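Local structure of SsfS6 (4FZR) at residues A[79-82]-A[86-89]; A[102-107]-A[329-334]. The protein is a Streptomyces protein of the GT-B fold, related to the erythromycin biosynthesis protein CIII family, built of two Rossmann-like domains that face each other across a cleft. All coordinates share one frame; numbering follows the deposited sequence.

Contact 1 (A[79-82]-A[86-89])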
loop_
_atom_site.group_PDB
_atom_site.type_symbol
_atom_site.label_atom_id
_atom_site.label_comp_id
_atom_site.label_asym_id
_atom_site.label_seq_id
_atom_site.Cartn_x
_atom_site.Cartn_y
_atom_site.Cartn_z
ATOM N N SER A 79 10.561 -2.594 30.953
ATOM C CA SER A 79 10.419 -2.869 32.381
ATOM C C SER A 79 11.548 -3.722 32.972
ATOM O O SER A 79 11.614 -3.906 34.189
ATOM C CB SER A 79 9.072 -3.549 32.644
ATOM O OG SER A 79 7.991 -2.700 32.293
ATOM N N TRP A 80 12.428 -4.244 32.122
ATOM C CA TRP A 80 13.591 -4.994 32.598
ATOM C C TRP A 80 14.866 -4.515 31.921
ATOM O O TRP A 80 14.915 -4.371 30.697
ATOM C CB TRP A 80 13.416 -6.502 32.373
ATOM C CG TRP A 80 12.397 -7.134 33.279
ATOM C CD1 TRP A 80 12.633 -7.778 34.462
ATOM C CD2 TRP A 80 10.982 -7.179 33.074
ATOM N NE1 TRP A 80 11.448 -8.220 35.004
ATOM C CE2 TRP A 80 10.421 -7.864 34.171
ATOM C CE3 TRP A 80 10.135 -6.705 32.070
ATOM C CZ2 TRP A 80 9.049 -8.085 34.288
ATOM C CZ3 TRP A 80 8.777 -6.926 32.187
ATOM C CH2 TRP A 80 8.247 -7.609 33.288
ATOM N N ASP A 81 15.897 -4.270 32.724
ATOM C CA ASP A 81 17.182 -3.828 32.192
ATOM C C ASP A 81 18.036 -5.011 31.734
ATOM O O ASP A 81 17.618 -6.168 31.819
ATOM C CB ASP A 81 17.926 -2.925 33.192
ATOM C CG ASP A 81 18.322 -3.639 34.479
ATOM O OD1 ASP A 81 18.521 -4.872 34.468
ATOM O OD2 ASP A 81 18.451 -2.947 35.514
ATOM N N ARG A 82 19.225 -4.712 31.224
ATOM C CA ARG A 82 20.074 -5.730 30.615
ATOM C C ARG A 82 20.551 -6.793 31.601
ATOM O O ARG A 82 20.911 -7.900 31.200
ATOM C CB ARG A 82 21.268 -5.067 29.931
ATOM C CG ARG A 82 20.858 -4.151 28.786
ATOM C CD ARG A 82 22.043 -3.653 27.980
ATOM N NE ARG A 82 22.841 -4.752 27.441
ATOM C CZ ARG A 82 23.660 -4.647 26.400
ATOM N NH1 ARG A 82 23.797 -3.490 25.761
ATOM N NH2 ARG A 82 24.339 -5.707 25.992
ATOM N N ARG A 86 14.315 -5.685 37.350
ATOM C CA ARG A 86 13.147 -4.852 37.103
ATOM C C ARG A 86 13.515 -3.378 37.212
ATOM O O ARG A 86 14.392 -3.004 37.991
ATOM C CB ARG A 86 12.029 -5.184 38.092
ATOM C CG ARG A 86 10.716 -4.482 37.782
ATOM C CD ARG A 86 9.556 -5.466 37.736
ATOM N NE ARG A 86 8.390 -4.921 37.044
ATOM C CZ ARG A 86 7.223 -5.549 36.931
ATOM N NH1 ARG A 86 7.052 -6.750 37.469
ATOM N NH2 ARG A 86 6.220 -4.974 36.280
ATOM N N THR A 87 12.848 -2.549 36.418
ATOM C CA THR A 87 13.059 -1.107 36.457
ATOM C C THR A 87 11.736 -0.402 36.717
ATOM O O THR A 87 10.668 -1.003 36.585
ATOM C CB THR A 87 13.649 -0.583 35.134
ATOM O OG1 THR A 87 12.675 -0.699 34.089
ATOM C CG2 THR A 87 14.894 -1.364 34.752
ATOM N N THR A 88 11.808 0.875 37.078
ATOM C CA THR A 88 10.609 1.639 37.391
ATOM C C THR A 88 10.614 2.992 36.682
ATOM O O THR A 88 11.661 3.486 36.266
ATOM C CB THR A 88 10.437 1.840 38.921
ATOM O OG1 THR A 88 11.590 2.496 39.465
ATOM C CG2 THR A 88 10.237 0.497 39.625
HETATM N N MSE A 89 9.427 3.569 36.538
HETATM C CA MSE A 89 9.254 4.863 35.891
HETATM C C MSE A 89 9.747 6.013 36.764
HETATM O O MSE A 89 9.218 6.237 37.854
HETATM C CB MSE A 89 7.771 5.084 35.584
HETATM C CG MSE A 89 7.208 4.168 34.512
HETATM SE SE MSE A 89 7.407 4.919 32.723
HETATM C CE MSE A 89 6.375 6.562 32.971
#
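S79 and T87 hold the two arms of this surface loop together: T87 N donates to S79 O at 2.9 Å, with an N-H...O angle of 155°. R86 CA adds a CA-H...O contact to the same oxygen, and a single bridge brings the W80 and R86 backbones together. On the inner side packing is closer. T87 OG1, set between its own backbone N and carbonyl carbon (chi1 68°), hydrogen-bonds to H99 of helix 93-122, and this leaves the CG2 methyl turned to D81. T87 CG2 lies 3.7 Å from D81 N and also packs on D81 CB. The carboxylate of D81 is held by its own loop, OD1 accepting from N85 N. The solvent side is looser. There W80 CZ2 lies over one face of the R86 guanidinium, offset toward its rim and 4.0 Å from R86 NH1, with the indole and guanidinium planes 35° apart; both residues also touch a crystal neighbour, so their pose may owe something to the lattice. The contact closes the loop between helices 74-78 and 93-122, which is tied to the first by S79 OG on P75 O, to the second through H99, and beyond by a salt bridge from R82 to E171.

Contact 2 (A[102-107]-A[329-334])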
loop_
_atom_site.group_PDB
_atom_site.type_symbol
_atom_site.label_atom_id
_atom_site.label_comp_id
_atom_site.label_asym_id
_atom_site.label_seq_id
_atom_site.Cartn_x
_atom_site.Cartn_y
_atom_site.Cartn_z
ATOM N N ARG A 102 16.646 3.995 26.942
ATOM C CA ARG A 102 17.340 2.738 27.197
ATOM C C ARG A 102 16.455 1.554 26.812
ATOM O O ARG A 102 16.950 0.519 26.369
ATOM C CB ARG A 102 17.777 2.645 28.662
ATOM C CG ARG A 102 18.794 3.709 29.060
ATOM C CD ARG A 102 19.440 3.414 30.407
ATOM N NE ARG A 102 18.486 3.471 31.512
ATOM C CZ ARG A 102 18.154 4.583 32.165
ATOM N NH1 ARG A 102 18.690 5.750 31.829
ATOM N NH2 ARG A 102 17.278 4.531 33.158
ATOM N N GLY A 103 15.145 1.716 26.976
ATOM C CA GLY A 103 14.194 0.718 26.522
ATOM C C GLY A 103 14.354 0.460 25.036
ATOM O O GLY A 103 14.558 -0.675 24.608
ATOM N N TYR A 104 14.268 1.525 24.245
ATOM C CA TYR A 104 14.458 1.427 22.803
ATOM C C TYR A 104 15.812 0.819 22.449
ATOM O O TYR A 104 15.960 0.179 21.407
ATOM C CB TYR A 104 14.318 2.801 22.150
ATOM C CG TYR A 104 12.889 3.271 22.030
ATOM C CD1 TYR A 104 11.971 2.576 21.250
ATOM C CD2 TYR A 104 12.459 4.416 22.686
ATOM C CE1 TYR A 104 10.664 3.006 21.134
ATOM C CE2 TYR A 104 11.155 4.853 22.576
ATOM C CZ TYR A 104 10.262 4.146 21.800
ATOM O OH TYR A 104 8.964 4.585 21.691
ATOM N N GLY A 105 16.799 1.027 23.313
ATOM C CA GLY A 105 18.115 0.451 23.107
ATOM C C GLY A 105 18.102 -1.051 23.314
ATOM O O GLY A 105 18.814 -1.792 22.637
ATOM N N ARG A 106 17.285 -1.506 24.255
ATOM C CA ARG A 106 17.218 -2.925 24.570
ATOM C C ARG A 106 16.316 -3.662 23.588
ATOM O O ARG A 106 16.421 -4.878 23.439
ATOM C CB ARG A 106 16.729 -3.130 26.004
ATOM C CG ARG A 106 17.684 -2.588 27.051
ATOM C CD ARG A 106 17.360 -3.113 28.434
ATOM N NE ARG A 106 16.137 -2.537 28.988
ATOM C CZ ARG A 106 16.079 -1.376 29.637
ATOM N NH1 ARG A 106 17.175 -0.646 29.811
ATOM N NH2 ARG A 106 14.921 -0.938 30.108
ATOM N N LEU A 107 15.428 -2.925 22.926
ATOM C CA LEU A 107 14.599 -3.494 21.870
ATOM C C LEU A 107 15.490 -3.972 20.733
ATOM O O LEU A 107 15.198 -4.970 20.075
ATOM C CB LEU A 107 13.596 -2.461 21.352
ATOM C CG LEU A 107 12.834 -2.833 20.075
ATOM C CD1 LEU A 107 12.076 -4.141 20.249
ATOM C CD2 LEU A 107 11.888 -1.709 19.665
ATOM N N ILE A 329 1.336 8.567 27.125
ATOM C CA ILE A 329 2.731 8.178 26.953
ATOM C C ILE A 329 3.620 9.418 27.068
ATOM O O ILE A 329 3.224 10.512 26.668
ATOM C CB ILE A 329 2.931 7.458 25.597
ATOM C CG1 ILE A 329 2.191 6.118 25.607
ATOM C CG2 ILE A 329 4.402 7.242 25.301
ATOM C CD1 ILE A 329 0.985 6.069 24.687
ATOM N N ALA A 330 4.815 9.253 27.628
ATOM C CA ALA A 330 5.662 10.400 27.966
ATOM C C ALA A 330 6.364 11.026 26.756
ATOM O O ALA A 330 6.570 12.240 26.713
ATOM C CB ALA A 330 6.685 10.011 29.035
ATOM N N GLU A 331 6.727 10.200 25.779
ATOM C CA GLU A 331 7.434 10.680 24.592
ATOM C C GLU A 331 6.542 11.519 23.673
ATOM O O GLU A 331 7.014 12.074 22.678
ATOM C CB GLU A 331 8.028 9.504 23.809
ATOM C CG GLU A 331 7.003 8.542 23.241
ATOM C CD GLU A 331 7.646 7.400 22.482
ATOM O OE1 GLU A 331 7.498 6.240 22.920
ATOM O OE2 GLU A 331 8.298 7.664 21.449
ATOM N N VAL A 332 5.257 11.605 24.006
ATOM C CA VAL A 332 4.312 12.399 23.225
ATOM C C VAL A 332 4.034 13.740 23.895
ATOM O O VAL A 332 3.344 14.589 23.334
ATOM C CB VAL A 332 2.966 11.654 23.015
ATOM C CG1 VAL A 332 3.208 10.168 22.795
ATOM C CG2 VAL A 332 2.017 11.867 24.192
ATOM N N TRP A 333 4.574 13.922 25.097
ATOM C CA TRP A 333 4.393 15.161 25.846
ATOM C C TRP A 333 4.820 16.385 25.037
ATOM O O TRP A 333 4.111 17.392 24.998
ATOM C CB TRP A 333 5.195 15.118 27.153
ATOM C CG TRP A 333 4.567 14.291 28.236
ATOM C CD1 TRP A 333 3.316 13.745 28.231
ATOM C CD2 TRP A 333 5.161 13.916 29.486
ATOM N NE1 TRP A 333 3.095 13.057 29.398
ATOM C CE2 TRP A 333 4.212 13.146 30.186
ATOM C CE3 TRP A 333 6.404 14.159 30.082
ATOM C CZ2 TRP A 333 4.465 12.614 31.450
ATOM C CZ3 TRP A 333 6.654 13.629 31.340
ATOM C CH2 TRP A 333 5.688 12.866 32.008
ATOM N N ASP A 334 5.979 16.288 24.393
ATOM C CA ASP A 334 6.559 17.414 23.667
ATOM C C ASP A 334 5.697 17.851 22.485
ATOM O O ASP A 334 5.616 19.039 22.175
ATOM C CB ASP A 334 7.963 17.058 23.170
ATOM C CG ASP A 334 8.982 16.987 24.291
ATOM O OD1 ASP A 334 8.578 16.797 25.458
ATOM O OD2 ASP A 334 10.190 17.119 24.000
#
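Y104 and E331 reach for each other from opposite sides of a buried boundary, and their meeting is confined to the ends of the two side chains. Y104 OH donates a short hydrogen bond, 2.5 Å, to E331 OE1, which accepts through its syn lone pair. OE1 lies at the edge of the phenol ring and in its plane, whereas the carboxylate as a whole is turned almost perpendicular to the ring, at 80°. OE2 is farther from the hydroxyl, 3.2 Å from Y104 OH, and has its own partner in a salt bridge with R153. Each carboxylate oxygen is therefore engaged, one by the tyrosine and the other by the arginine. E331 is extended beyond CG (chi2 180°) and meets the outstretched tyrosine, while the backbones stay well apart, with 11.8 Å between Y104 CA and E331 CA. Around this first shell, Y132 meets the tyrosine ring with the planes at about 35° and also touches E331, while I160 of helix 158-167 packs on both side chains. H310, at the start of helix 310-318, touches E331 from the C-terminal domain. Y104 itself is carried on the long helix 93-122, and E331 on the turn leading into helix 333-341. Such a polar bridge across the interface of the two Rossmann-like domains belongs to the interdomain cleft of the GT-B fold.

Contact 1 is complete before contact 2 begins along the chain; both lie on the same side of its centre, their own centres about 13 Å apart. Contact 1 lies wholly in the N-terminal domain, at the surface, in the loop that leads into helix 93-122; contact 2 uses the first half of that helix to reach the C-terminal domain, and lies nearer the centre of the chain. R106 joins them: R106 NE hydrogen-bonds to V77 O and also lies 2.8 Å from W80 O, its chain packs on R82, and its NH1 pairs with E167. One helix thus links a surface loop of the N-terminal domain to the interdomain cleft.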